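PDB 3OH8: nucleoside-diphosphate sugar epimerase (SulA family) from Corynebacterium glutamicum, which probably acts as an NAD(P)-dependent epimerase on nucleoside-diphosphate sugars, its exact substrate and reaction being unestablished. Local coordinates for residues T233-L236 with A237-V240; T415-A418 with A419-L423; E490-Q493 with S494-S498; I499-F502 with R503-R506. All blocks are in the same frame, centred on the assembly; numbering follows the deposited sequence.

Interaction 1: residues T233-L236 with A237-V240; sequences TKFL and AELV
Leu236 and Val240, one turn apart, show how the buried stripe of an alpha-helix is built. Val240 N donates to Leu236 O at 2.9 Å, and Val240 CG2 closes over the same oxygen at 3.4 Å, so both backbone and methyl crowd that carbonyl. Next to it, Leu236 CD1 meets Leu239 CD1 at 4.3 Å. The chi1 of Leu236 is -106°, which may reflect strain or an imprecisely placed side chain.

The solvent side is looser. Extended Lys234 runs past the carboxylate of Glu238, with CE 3.6 Å from OE2, yet Lys234 NZ stays 4.5 Å from Glu238 OE2, too far for a salt bridge although a mild electrostatic attraction is likely. The other oxygen, Glu238 OE1, lies 4.1 Å from Phe235 CD1, with ring and carboxylate planes 45° apart. A water 2.9 Å from Phe235 O can donate to it, and at best weakly to Glu238 OE1; it has more acceptors in reach than protons.

Within the Rossmann-type domain, helix 222-242 lays Leu236 and Val240 on Leu205 of parallel strand 204-207, with Leu236 also on Trp189, while Ala237 packs on Pro291 and Val240 on Ala292 of helix 290-294.

Interaction 2: residues T415-A418 with A419-L423; sequences TAPA and ALENL
Asn422 N donates to Ala418 O at 2.9 Å, the shortest sound polar bond of this first helical turn. The Asn422 side chain folds back toward the same oxygen. Its CG lies 3.2 Å from Ala418 O, but the amide nitrogen is badly angled for bonding, so within this turn the bond to Ala418 O comes from the backbone N-H.

One residue earlier the pattern repeats more straightly. Glu421 N donates to Pro417 O at 3.0 Å with an N-H...O angle of 167°, the donor lying nearly on the line of the carbonyl bond. Glu421 CG sits beside its own backbone N (chi1 -71°), which turns the chain back over the start of the helix. CG comes to 3.3 Å from Pro417 O, and the carboxylate then reaches the proline ring, OE2 standing 3.9 Å from Pro417 CG. A negative group near a helix start would probably be favoured by the helix dipole. On the inner side Pro417 CB approaches Leu420 CB at 4.4 Å, and Leu420 goes on to pack on Ile362 and Ile348. A second carboxylate, that of Glu269, takes the N-H of Ala419 from a neighbouring loop.

Strand 412-415 pairs with strand 265-267, and Ala416 continues the backbone bonding to Leu267 before the chain turns. Ala418 N makes a weak bond to Ala416 O around Pro417. This is a strand-to-helix junction in the DUF1731 region, made by an inverse gamma turn centred on a proline that is also the helix N-cap residue.

Interaction 3: residues E490-Q493 with S494-S498; sequences EVEQ and SILSS
Val491 and Ile495 meet on the inner face of an amphipathic helix, 488-511, which lies against the seven-stranded antiparallel sheet of the N-terminal part of the chain. Ile495 illustrates how a side chain at position i+4 drapes over the turn before it. Its CB stands 3.5 Å from Val491 O, the oxygen that also accepts the N-H of Ile495. CG1, placed beside the backbone N by a chi1 of -70°, comes closer still, 3.2 Å from Val491 O. At the tip of the extended chain, Ile495 CD1 lies 3.6 Å from Val491 O and 3.8 Å from Val491 CG1. That methyl pair forms a small apolar patch that packs on Val93 of strand 91-99 and on Ser108 of strand 102-110.

The flanks are polar. Ser494 N donates to Glu490 O at 2.9 Å, while its OG has two weak acceptors in reach, Glu490 O and the carboxylate of Glu486, and the proton is not settled between them. Farther along, Ser498 OG is hydrogen-bonded to Ser6 OG of strand 3-9.

On the outward side Leu496 stands over two bent polar chains. Glu492 folds at chi2 (-64°), bringing OE1 near Leu496 CD1, but the main bond of its carboxylate is the salt bridge from OE2 to Arg74. Gln493, bent likewise, sets NE2 4.1 Å from Leu496 CD2. Glu492 O accepts Leu496 N at 2.9 Å and 173°; Leu496 CD1 is modelled 3.1 Å from that oxygen, a short and so doubtful approach.

Interaction 4: residues I499-F502 with R503-R506; sequences ILNF and RRKR
The guanidinium of Arg506 carries Phe502 on one face, the ring atom CE2 lying 3.7 Å above its plane toward the rim. Relative to the ring, Arg506 NH2 sits at the edge, near the ring plane and 3.7 Å from CZ of Phe502. The two planes are 50° apart, so this is neither a flat stack nor a T. Both side chains leave the helix alike, CG anti to N (chi1 176° in Phe502, 174° in Arg506), and run side by side.

Arg503 offers one face to a methyl: Ile499 CG2 rides 3.5 Å above its guanidinium plane. Over the centre of the Arg504 guanidinium stands Leu500 O, and at that group's edge, in plane, lies a water. This water accepts from Arg504 NE at 2.9 Å and donates to Asn501 OD1 at 2.8 Å, bridging the outer side of the turn.

The charged ends have partners beyond the helix. Arg506 forms a salt bridge to Asp100 and a cation-pi contact with Phe8, and Arg503 NE hydrogen-bonds Gln99 OE1. Phe502 and Ile499 lie on Leu104 of strand 102-110. This is the i to i+4 packing of an amphipathic C-terminal helix, with Arg503 and Arg506 tying it to the end of strand 91-99 and the turn that follows.

How the interactions relate
All four are local contacts; three run within a helix and interaction 2 leads into one. Interactions 1, 2 and 3 are partly buried, while interaction 4 lies at the surface. Interactions 3 and 4 adjoin on helix 488-511, with centres about 13 Å apart, and serve the same antiparallel sheet: the first with a buried valine-isoleucine patch, the second with arginines and an aromatic ring. Interaction 1, across the chain's centre and about 56 Å from both (centre to centre), belongs to the Rossmann-type domain and divides sharply into a leucine-valine side and a charged side. Interaction 2, in the DUF1731 region, has its chemistry set by a proline and by carboxylates gathered at the helix start.

Interaction 1: residues T233-L236 with A237-V240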
loop_
_atom_site.group_PDB
_atom_site.type_symbol
_atom_site.label_atom_id
_atom_site.label_comp_id
_atom_site.label_asym_id
_atom_site.label_seq_id
_atom_site.Cartn_x
_atom_site.Cartn_y
_atom_site.Cartn_z
ATOM N N THR A 233 19.667 10.468 9.373
ATOM C CA THR A 233 19.481 10.759 7.954
ATOM C C THR A 233 20.809 11.154 7.325
ATOM O O THR A 233 21.112 10.762 6.201
ATOM C CB THR A 233 18.434 11.879 7.735
ATOM O OG1 THR A 233 17.134 11.408 8.127
ATOM C CG2 THR A 233 18.387 12.277 6.292
ATOM N N LYS A 234 21.607 11.916 8.068
ATOM C CA LYS A 234 22.900 12.364 7.580
ATOM C C LYS A 234 23.879 11.204 7.448
ATOM O O LYS A 234 24.615 11.105 6.457
ATOM C CB LYS A 234 23.482 13.434 8.509
ATOM C CG LYS A 234 24.750 14.080 7.989
ATOM C CD LYS A 234 25.296 15.077 9.006
ATOM C CE LYS A 234 26.660 15.599 8.596
ATOM N NZ LYS A 234 27.218 16.516 9.630
ATOM N N PHE A 235 23.906 10.336 8.452
ATOM C CA PHE A 235 24.833 9.216 8.437
ATOM C C PHE A 235 24.504 8.286 7.275
ATOM O O PHE A 235 25.395 7.773 6.601
ATOM C CB PHE A 235 24.844 8.492 9.790
ATOM C CG PHE A 235 25.275 9.377 10.947
ATOM C CD1 PHE A 235 25.996 10.541 10.712
ATOM C CD2 PHE A 235 24.957 9.048 12.259
ATOM C CE1 PHE A 235 26.402 11.361 11.767
ATOM C CE2 PHE A 235 25.359 9.855 13.318
ATOM C CZ PHE A 235 26.082 11.017 13.068
ATOM N N LEU A 236 23.219 8.096 7.016
ATOM C CA LEU A 236 22.811 7.274 5.877
ATOM C C LEU A 236 23.228 7.962 4.564
ATOM O O LEU A 236 23.724 7.321 3.636
ATOM C CB LEU A 236 21.297 7.053 5.901
ATOM C CG LEU A 236 20.656 5.716 6.308
ATOM C CD1 LEU A 236 21.647 4.539 6.457
ATOM C CD2 LEU A 236 19.844 5.913 7.544
ATOM N N ALA A 237 23.013 9.268 4.486
ATOM C CA ALA A 237 23.386 10.020 3.285
ATOM C C ALA A 237 24.879 9.889 2.999
ATOM O O ALA A 237 25.293 9.773 1.845
ATOM C CB ALA A 237 22.984 11.479 3.413
ATOM N N GLU A 238 25.686 9.885 4.051
ATOM C CA GLU A 238 27.120 9.696 3.883
ATOM C C GLU A 238 27.432 8.337 3.286
ATOM O O GLU A 238 28.287 8.224 2.410
ATOM C CB GLU A 238 27.857 9.895 5.216
ATOM C CG GLU A 238 27.818 11.350 5.677
ATOM C CD GLU A 238 28.415 11.575 7.054
ATOM O OE1 GLU A 238 28.798 10.590 7.717
ATOM O OE2 GLU A 238 28.488 12.745 7.478
ATOM N N LEU A 239 26.748 7.298 3.763
ATOM C CA LEU A 239 26.957 5.970 3.211
ATOM C C LEU A 239 26.547 5.950 1.743
ATOM O O LEU A 239 27.202 5.314 0.916
ATOM C CB LEU A 239 26.191 4.913 4.007
ATOM C CG LEU A 239 26.666 4.671 5.443
ATOM C CD1 LEU A 239 25.799 3.610 6.118
ATOM C CD2 LEU A 239 28.147 4.276 5.479
ATOM N N VAL A 240 25.470 6.655 1.416
ATOM C CA VAL A 240 25.049 6.740 0.028
ATOM C C VAL A 240 26.168 7.406 -0.772
ATOM O O VAL A 240 26.568 6.922 -1.829
ATOM C CB VAL A 240 23.724 7.520 -0.131
ATOM C CG1 VAL A 240 23.436 7.783 -1.601
ATOM C CG2 VAL A 240 22.578 6.752 0.504
HETATM O O HOH W 1 27.808 7.294 8.061
#

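Interaction 2: residues T415-A418 with A419-L423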
loop_
_atom_site.group_PDB
_atom_site.type_symbol
_atom_site.label_atom_id
_atom_site.label_comp_id
_atom_site.label_asym_id
_atom_site.label_seq_id
_atom_site.Cartn_x
_atom_site.Cartn_y
_atom_site.Cartn_z
ATOM N N THR A 415 -2.146 21.540 0.056
ATOM C CA THR A 415 -1.043 21.088 -0.775
ATOM C C THR A 415 -1.521 20.595 -2.150
ATOM O O THR A 415 -2.587 19.977 -2.280
ATOM C CB THR A 415 -0.235 19.973 -0.070
ATOM O OG1 THR A 415 -0.166 20.229 1.343
ATOM C CG2 THR A 415 1.176 19.913 -0.627
ATOM N N ALA A 416 -0.734 20.886 -3.178
ATOM C CA ALA A 416 -0.961 20.321 -4.509
ATOM C C ALA A 416 0.247 19.475 -4.924
ATOM O O ALA A 416 1.397 19.854 -4.669
ATOM C CB ALA A 416 -1.230 21.433 -5.544
ATOM N N PRO A 417 -0.017 18.310 -5.534
ATOM C CA PRO A 417 1.053 17.477 -6.097
ATOM C C PRO A 417 1.463 18.009 -7.469
ATOM O O PRO A 417 1.318 17.330 -8.485
ATOM C CB PRO A 417 0.398 16.098 -6.204
ATOM C CG PRO A 417 -1.077 16.410 -6.441
ATOM C CD PRO A 417 -1.358 17.725 -5.727
ATOM N N ALA A 418 1.967 19.238 -7.493
ATOM C CA ALA A 418 2.245 19.917 -8.759
ATOM C C ALA A 418 3.296 19.193 -9.596
ATOM O O ALA A 418 3.144 19.044 -10.812
ATOM C CB ALA A 418 2.675 21.370 -8.505
ATOM N N ALA A 419 4.362 18.748 -8.940
ATOM C CA ALA A 419 5.456 18.089 -9.629
ATOM C C ALA A 419 4.981 16.782 -10.289
ATOM O O ALA A 419 5.369 16.461 -11.418
ATOM C CB ALA A 419 6.591 17.830 -8.659
ATOM N N LEU A 420 4.136 16.030 -9.588
ATOM C CA LEU A 420 3.615 14.781 -10.140
ATOM C C LEU A 420 2.637 15.035 -11.295
ATOM O O LEU A 420 2.680 14.358 -12.325
ATOM C CB LEU A 420 2.954 13.946 -9.042
ATOM C CG LEU A 420 3.964 13.359 -8.048
ATOM C CD1 LEU A 420 3.269 12.749 -6.849
ATOM C CD2 LEU A 420 4.857 12.337 -8.757
ATOM N N GLU A 421 1.757 16.016 -11.119
ATOM C CA GLU A 421 0.811 16.371 -12.173
ATOM C C GLU A 421 1.563 16.818 -13.427
ATOM O O GLU A 421 1.144 16.514 -14.543
ATOM C CB GLU A 421 -0.163 17.448 -11.700
ATOM C CG GLU A 421 -1.181 16.944 -10.680
ATOM C CD GLU A 421 -1.918 18.068 -9.971
ATOM O OE1 GLU A 421 -1.349 19.175 -9.837
ATOM O OE2 GLU A 421 -3.062 17.836 -9.529
ATOM N N ASN A 422 2.677 17.523 -13.237
ATOM C CA ASN A 422 3.497 17.974 -14.357
ATOM C C ASN A 422 4.126 16.810 -15.107
ATOM O O ASN A 422 4.415 16.918 -16.302
ATOM C CB ASN A 422 4.586 18.930 -13.888
ATOM C CG ASN A 422 4.046 20.313 -13.576
ATOM O OD1 ASN A 422 2.963 20.683 -14.030
ATOM N ND2 ASN A 422 4.799 21.085 -12.796
ATOM N N LEU A 423 4.347 15.709 -14.391
ATOM C CA LEU A 423 4.884 14.484 -14.978
ATOM C C LEU A 423 3.774 13.569 -15.514
ATOM O O LEU A 423 4.052 12.501 -16.047
ATOM C CB LEU A 423 5.745 13.735 -13.949
ATOM C CG LEU A 423 7.022 14.414 -13.439
ATOM C CD1 LEU A 423 7.574 13.718 -12.203
ATOM C CD2 LEU A 423 8.083 14.495 -14.527
#

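Interaction 3: residues E490-Q493 with S494-S498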
loop_
_atom_site.group_PDB
_atom_site.type_symbol
_atom_site.label_atom_id
_atom_site.label_comp_id
_atom_site.label_asym_id
_atom_site.label_seq_id
_atom_site.Cartn_x
_atom_site.Cartn_y
_atom_site.Cartn_z
ATOM N N GLU A 490 -19.435 -29.732 -6.128
ATOM C CA GLU A 490 -20.235 -28.514 -6.160
ATOM C C GLU A 490 -19.377 -27.293 -6.513
ATOM O O GLU A 490 -19.826 -26.411 -7.243
ATOM C CB GLU A 490 -20.928 -28.272 -4.812
ATOM C CG GLU A 490 -21.990 -29.298 -4.428
ATOM C CD GLU A 490 -22.630 -28.993 -3.077
ATOM O OE1 GLU A 490 -21.962 -29.181 -2.034
ATOM O OE2 GLU A 490 -23.805 -28.566 -3.060
ATOM N N VAL A 491 -18.155 -27.248 -5.984
ATOM C CA VAL A 491 -17.266 -26.106 -6.189
ATOM C C VAL A 491 -16.888 -25.943 -7.653
ATOM O O VAL A 491 -16.874 -24.826 -8.181
ATOM C CB VAL A 491 -15.969 -26.216 -5.341
ATOM C CG1 VAL A 491 -14.987 -25.114 -5.724
ATOM C CG2 VAL A 491 -16.286 -26.144 -3.854
ATOM N N GLU A 492 -16.589 -27.064 -8.307
ATOM C CA GLU A 492 -16.288 -27.069 -9.736
ATOM C C GLU A 492 -17.457 -26.530 -10.545
ATOM O O GLU A 492 -17.277 -25.756 -11.480
ATOM C CB GLU A 492 -15.966 -28.486 -10.216
ATOM C CG GLU A 492 -14.630 -29.014 -9.752
ATOM C CD GLU A 492 -13.455 -28.218 -10.302
ATOM O OE1 GLU A 492 -13.672 -27.308 -11.135
ATOM O OE2 GLU A 492 -12.310 -28.512 -9.898
ATOM N N GLN A 493 -18.664 -26.957 -10.202
ATOM C CA GLN A 493 -19.843 -26.461 -10.899
ATOM C C GLN A 493 -20.029 -24.959 -10.686
ATOM O O GLN A 493 -20.357 -24.229 -11.626
ATOM C CB GLN A 493 -21.099 -27.230 -10.470
ATOM C CG GLN A 493 -21.097 -28.678 -10.945
ATOM C CD GLN A 493 -20.902 -28.779 -12.446
ATOM O OE1 GLN A 493 -21.695 -28.240 -13.219
ATOM N NE2 GLN A 493 -19.834 -29.456 -12.867
ATOM N N SER A 494 -19.836 -24.500 -9.450
ATOM C CA SER A 494 -19.971 -23.075 -9.157
ATOM C C SER A 494 -18.989 -22.262 -9.983
ATOM O O SER A 494 -19.327 -21.207 -10.519
ATOM C CB SER A 494 -19.754 -22.781 -7.668
ATOM O OG SER A 494 -20.875 -23.181 -6.905
ATOM N N ILE A 495 -17.760 -22.749 -10.064
ATOM C CA ILE A 495 -16.716 -22.043 -10.801
ATOM C C ILE A 495 -17.043 -22.000 -12.295
ATOM O O ILE A 495 -17.038 -20.928 -12.917
ATOM C CB ILE A 495 -15.352 -22.704 -10.563
ATOM C CG1 ILE A 495 -14.903 -22.456 -9.118
ATOM C CG2 ILE A 495 -14.315 -22.199 -11.575
ATOM C CD1 ILE A 495 -13.668 -23.224 -8.711
ATOM N N LEU A 496 -17.347 -23.164 -12.868
ATOM C CA LEU A 496 -17.713 -23.226 -14.281
ATOM C C LEU A 496 -18.877 -22.293 -14.581
ATOM O O LEU A 496 -18.865 -21.554 -15.566
ATOM C CB LEU A 496 -18.067 -24.661 -14.687
ATOM C CG LEU A 496 -16.890 -25.578 -15.047
ATOM C CD1 LEU A 496 -15.696 -25.387 -14.113
ATOM C CD2 LEU A 496 -17.335 -27.039 -15.072
ATOM N N SER A 497 -19.885 -22.326 -13.716
ATOM C CA SER A 497 -21.048 -21.471 -13.884
ATOM C C SER A 497 -20.687 -19.984 -13.815
ATOM O O SER A 497 -21.216 -19.173 -14.575
ATOM C CB SER A 497 -22.112 -21.804 -12.839
ATOM O OG SER A 497 -23.241 -20.972 -13.018
ATOM N N SER A 498 -19.782 -19.632 -12.906
ATOM C CA SER A 498 -19.379 -18.240 -12.755
ATOM C C SER A 498 -18.654 -17.747 -14.014
ATOM O O SER A 498 -18.840 -16.606 -14.449
ATOM C CB SER A 498 -18.514 -18.060 -11.496
ATOM O OG SER A 498 -18.182 -16.691 -11.314
#

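Interaction 4: residues I499-F502 with R503-R506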
loop_
_atom_site.group_PDB
_atom_site.type_symbol
_atom_site.label_atom_id
_atom_site.label_comp_id
_atom_site.label_asym_id
_atom_site.label_seq_id
_atom_site.Cartn_x
_atom_site.Cartn_y
_atom_site.Cartn_z
ATOM N N ILE A 499 -17.840 -18.621 -14.599
ATOM C CA ILE A 499 -17.115 -18.307 -15.824
ATOM C C ILE A 499 -18.113 -18.097 -16.960
ATOM O O ILE A 499 -18.116 -17.059 -17.618
ATOM C CB ILE A 499 -16.088 -19.421 -16.160
ATOM C CG1 ILE A 499 -14.910 -19.378 -15.174
ATOM C CG2 ILE A 499 -15.569 -19.288 -17.589
ATOM C CD1 ILE A 499 -13.985 -20.600 -15.267
ATOM N N LEU A 500 -19.007 -19.065 -17.144
ATOM C CA LEU A 500 -20.057 -18.979 -18.157
ATOM C C LEU A 500 -20.877 -17.683 -18.029
ATOM O O LEU A 500 -21.185 -17.026 -19.027
ATOM C CB LEU A 500 -20.970 -20.208 -18.030
ATOM C CG LEU A 500 -21.389 -21.039 -19.241
ATOM C CD1 LEU A 500 -20.286 -21.150 -20.293
ATOM C CD2 LEU A 500 -21.845 -22.419 -18.755
ATOM N N ASN A 501 -21.223 -17.313 -16.798
ATOM C CA ASN A 501 -21.982 -16.085 -16.557
ATOM C C ASN A 501 -21.224 -14.852 -17.055
ATOM O O ASN A 501 -21.783 -13.972 -17.714
ATOM C CB ASN A 501 -22.315 -15.941 -15.064
ATOM C CG ASN A 501 -23.037 -14.643 -14.744
ATOM O OD1 ASN A 501 -24.195 -14.452 -15.117
ATOM N ND2 ASN A 501 -22.355 -13.743 -14.034
ATOM N N PHE A 502 -19.939 -14.789 -16.736
ATOM C CA PHE A 502 -19.122 -13.663 -17.167
ATOM C C PHE A 502 -19.106 -13.594 -18.688
ATOM O O PHE A 502 -19.284 -12.530 -19.291
ATOM C CB PHE A 502 -17.688 -13.801 -16.655
ATOM C CG PHE A 502 -16.777 -12.710 -17.152
ATOM C CD1 PHE A 502 -16.646 -11.521 -16.443
ATOM C CD2 PHE A 502 -16.090 -12.853 -18.350
ATOM C CE1 PHE A 502 -15.830 -10.494 -16.918
ATOM C CE2 PHE A 502 -15.266 -11.830 -18.835
ATOM C CZ PHE A 502 -15.134 -10.651 -18.116
ATOM N N ARG A 503 -18.889 -14.744 -19.311
ATOM C CA ARG A 503 -18.786 -14.787 -20.758
ATOM C C ARG A 503 -20.106 -14.473 -21.456
ATOM O O ARG A 503 -20.119 -13.822 -22.493
ATOM C CB ARG A 503 -18.202 -16.115 -21.214
ATOM C CG ARG A 503 -16.723 -16.199 -20.903
ATOM C CD ARG A 503 -16.170 -17.593 -21.093
ATOM N NE ARG A 503 -14.733 -17.601 -20.840
ATOM C CZ ARG A 503 -13.978 -18.689 -20.857
ATOM N NH1 ARG A 503 -14.522 -19.874 -21.113
ATOM N NH2 ARG A 503 -12.682 -18.594 -20.612
ATOM N N ARG A 504 -21.216 -14.918 -20.878
ATOM C CA ARG A 504 -22.520 -14.660 -21.480
ATOM C C ARG A 504 -22.786 -13.151 -21.478
ATOM O O ARG A 504 -23.245 -12.581 -22.469
ATOM C CB ARG A 504 -23.611 -15.435 -20.728
ATOM C CG ARG A 504 -24.907 -15.623 -21.484
ATOM C CD ARG A 504 -25.599 -16.901 -20.996
ATOM N NE ARG A 504 -25.489 -16.964 -19.551
ATOM C CZ ARG A 504 -25.148 -18.034 -18.843
ATOM N NH1 ARG A 504 -24.890 -19.198 -19.423
ATOM N NH2 ARG A 504 -25.066 -17.922 -17.529
ATOM N N LYS A 505 -22.470 -12.503 -20.365
ATOM C CA LYS A 505 -22.639 -11.051 -20.253
ATOM C C LYS A 505 -21.712 -10.281 -21.205
ATOM O O LYS A 505 -22.143 -9.359 -21.886
ATOM C CB LYS A 505 -22.415 -10.607 -18.804
ATOM C CG LYS A 505 -22.360 -9.101 -18.609
ATOM C CD LYS A 505 -23.719 -8.442 -18.809
ATOM C CE LYS A 505 -23.665 -6.966 -18.423
ATOM N NZ LYS A 505 -24.996 -6.304 -18.518
ATOM N N ARG A 506 -20.443 -10.670 -21.264
ATOM C CA ARG A 506 -19.504 -10.013 -22.172
ATOM C C ARG A 506 -19.933 -10.174 -23.631
ATOM O O ARG A 506 -19.862 -9.226 -24.415
ATOM C CB ARG A 506 -18.075 -10.530 -21.980
ATOM C CG ARG A 506 -17.104 -9.973 -23.020
ATOM C CD ARG A 506 -15.654 -10.307 -22.697
ATOM N NE ARG A 506 -15.122 -9.421 -21.672
ATOM C CZ ARG A 506 -13.826 -9.204 -21.470
ATOM N NH1 ARG A 506 -12.921 -9.815 -22.222
ATOM N NH2 ARG A 506 -13.435 -8.372 -20.519
HETATM O O HOH W 2 -25.763 -14.997 -17.379
#